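Local coordinates for protein putative ATP binding component of ABC-transporter (Escherichia coli, PDB 2R5O) that probably serves, through this C-terminal carbohydrate-binding domain of Wzt, to recognise O-antigen polysaccharide for export by an ABC transporter, at residues A[103-106]-A[107-110]. Numbering follows the deposited sequence.
Sequences GTNS and FLAS
Asn105 is the N-cap of the one-turn helix 106-109, which follows directly on strand 100-105 of the immunoglobulin-like domain, and its side chain takes the backbone N-H of Leu108. Phe107, the second residue of the turn, brings its CB to 3.4 Å from Asn105 OD1. Its CG stands anti to the backbone N (chi1 -178°), which carries the ring off the strand end to pack on Pro150 and Gln151. Leu108 supplies the capping N-H: Leu108 N donates to Asn105 OD1 at 2.9 Å in a nearly straight bond (173° at the hydrogen), tilted modestly out of the carbonyl plane of the amide. With chi1 at 66°, CG of Asn105 stands between its own backbone N and carbonyl carbon, which turns OD1 toward the start of the helix, where it also lies 3.6 Å from Leu108 CG. Both Asn105 and Leu108 also pack on Trp175 of the second subunit, so the cap lies against the partner chain. Next, Ala109 closes the turn with the backbone bond from Ala109 N to Asn105 O, 2.8 Å long, while its methyl group lies beside the hydroxyl of Thr104, with Ala109 CB 3.5 Å from Thr104 OG1. Ser110, where helical geometry ends, grips a single acceptor twice. Its N-H reaches Ser106 O from well above the carbonyl plane, whereas its hydroxyl, which also accepts from Glu114 N, donates within that plane, Ser110 OG lying 2.7 Å from Ser106 O.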
ATOM      1  N   GLY A 103       6.090  -8.358   1.810  1.00 14.23           N
ATOM      2  CA  GLY A 103       7.207  -9.262   1.678  1.00 14.45           C
ATOM      3  C   GLY A 103       7.181  -9.927   0.339  1.00 14.38           C
ATOM      4  O   GLY A 103       6.118 -10.156  -0.238  1.00 14.62           O
ATOM      5  N   THR A 104       8.370 -10.245  -0.147  1.00 14.29           N
ATOM      6  CA  THR A 104       8.511 -10.968  -1.401  1.00 14.18           C
ATOM      7  C   THR A 104       9.869 -11.622  -1.447  1.00 13.90           C
ATOM      8  O   THR A 104      10.691 -11.477  -0.549  1.00 13.78           O
ATOM      9  CB  THR A 104       8.269 -10.031  -2.618  1.00 15.21           C
ATOM     10  OG1 THR A 104       8.147 -10.833  -3.810  1.00 14.72           O
ATOM     11  CG2 THR A 104       9.374  -8.998  -2.785  1.00 15.86           C
ATOM     12  N   ASN A 105      10.099 -12.350  -2.521  1.00 13.34           N
ATOM     13  CA  ASN A 105      11.398 -12.928  -2.777  1.00 13.35           C
ATOM     14  C   ASN A 105      11.599 -12.981  -4.282  1.00 13.59           C
ATOM     15  O   ASN A 105      10.731 -12.576  -5.041  1.00 14.15           O
ATOM     16  CB  ASN A 105      11.553 -14.273  -2.059  1.00 14.26           C
ATOM     17  CG  ASN A 105      10.630 -15.338  -2.567  1.00 13.98           C
ATOM     18  OD1 ASN A 105      10.316 -15.415  -3.741  1.00 14.46           O
ATOM     19  ND2 ASN A 105      10.243 -16.241  -1.657  1.00 16.75           N
ATOM     20  N   SER A 106      12.752 -13.446  -4.743  1.00 13.96           N
ATOM     21  CA  SER A 106      13.050 -13.430  -6.156  1.00 14.25           C
ATOM     22  C   SER A 106      12.022 -14.184  -6.974  1.00 14.42           C
ATOM     23  O   SER A 106      11.712 -13.791  -8.107  1.00 15.46           O
ATOM     24  CB  SER A 106      14.442 -13.977  -6.431  1.00 14.10           C
ATOM     25  OG  SER A 106      14.610 -15.262  -5.866  1.00 13.58           O
ATOM     26  N   PHE A 107      11.571 -15.316  -6.445  1.00 14.67           N
ATOM     27  CA  PHE A 107      10.613 -16.166  -7.126  1.00 15.16           C
ATOM     28  C   PHE A 107       9.239 -15.493  -7.250  1.00 14.40           C
ATOM     29  O   PHE A 107       8.660 -15.415  -8.336  1.00 15.95           O
ATOM     30  CB  PHE A 107      10.525 -17.493  -6.381  1.00 16.10           C
ATOM     31  CG  PHE A 107       9.596 -18.477  -7.037  1.00 18.16           C
ATOM     32  CD1 PHE A 107       9.948 -19.105  -8.228  1.00 19.06           C
ATOM     33  CD2 PHE A 107       8.350 -18.713  -6.503  1.00 21.43           C
ATOM     34  CE1 PHE A 107       9.086 -20.016  -8.849  1.00 20.87           C
ATOM     35  CE2 PHE A 107       7.466 -19.625  -7.137  1.00 21.24           C
ATOM     36  CZ  PHE A 107       7.850 -20.238  -8.312  1.00 22.06           C
ATOM     37  N   LEU A 108       8.721 -14.996  -6.136  1.00 14.53           N
ATOM     38  CA  LEU A 108       7.421 -14.317  -6.158  1.00 14.85           C
ATOM     39  C   LEU A 108       7.471 -13.020  -6.962  1.00 14.74           C
ATOM     40  O   LEU A 108       6.593 -12.745  -7.786  1.00 14.98           O
ATOM     41  CB  LEU A 108       6.907 -14.052  -4.743  1.00 15.20           C
ATOM     42  CG  LEU A 108       6.710 -15.287  -3.886  1.00 16.40           C
ATOM     43  CD1 LEU A 108       6.196 -14.859  -2.504  1.00 19.66           C
ATOM     44  CD2 LEU A 108       5.752 -16.279  -4.555  1.00 17.98           C
ATOM     45  N   ALA A 109       8.472 -12.190  -6.726  1.00 15.40           N
ATOM     46  CA  ALA A 109       8.506 -10.863  -7.350  1.00 15.41           C
ATOM     47  C   ALA A 109       8.583 -10.958  -8.853  1.00 16.07           C
ATOM     48  O   ALA A 109       7.982 -10.135  -9.559  1.00 17.15           O
ATOM     49  CB  ALA A 109       9.643 -10.040  -6.834  1.00 15.68           C
ATOM     50  N   SER A 110       9.275 -11.975  -9.349  1.00 15.83           N
ATOM     51  CA  SER A 110       9.461 -12.198 -10.773  1.00 15.98           C
ATOM     52  C   SER A 110       8.447 -13.158 -11.360  1.00 16.29           C
ATOM     53  O   SER A 110       8.559 -13.544 -12.522  1.00 15.70           O
ATOM     54  CB  SER A 110      10.862 -12.726 -11.045  1.00 16.32           C
ATOM     55  OG  SER A 110      10.995 -14.096 -10.694  1.00 16.12           O
TER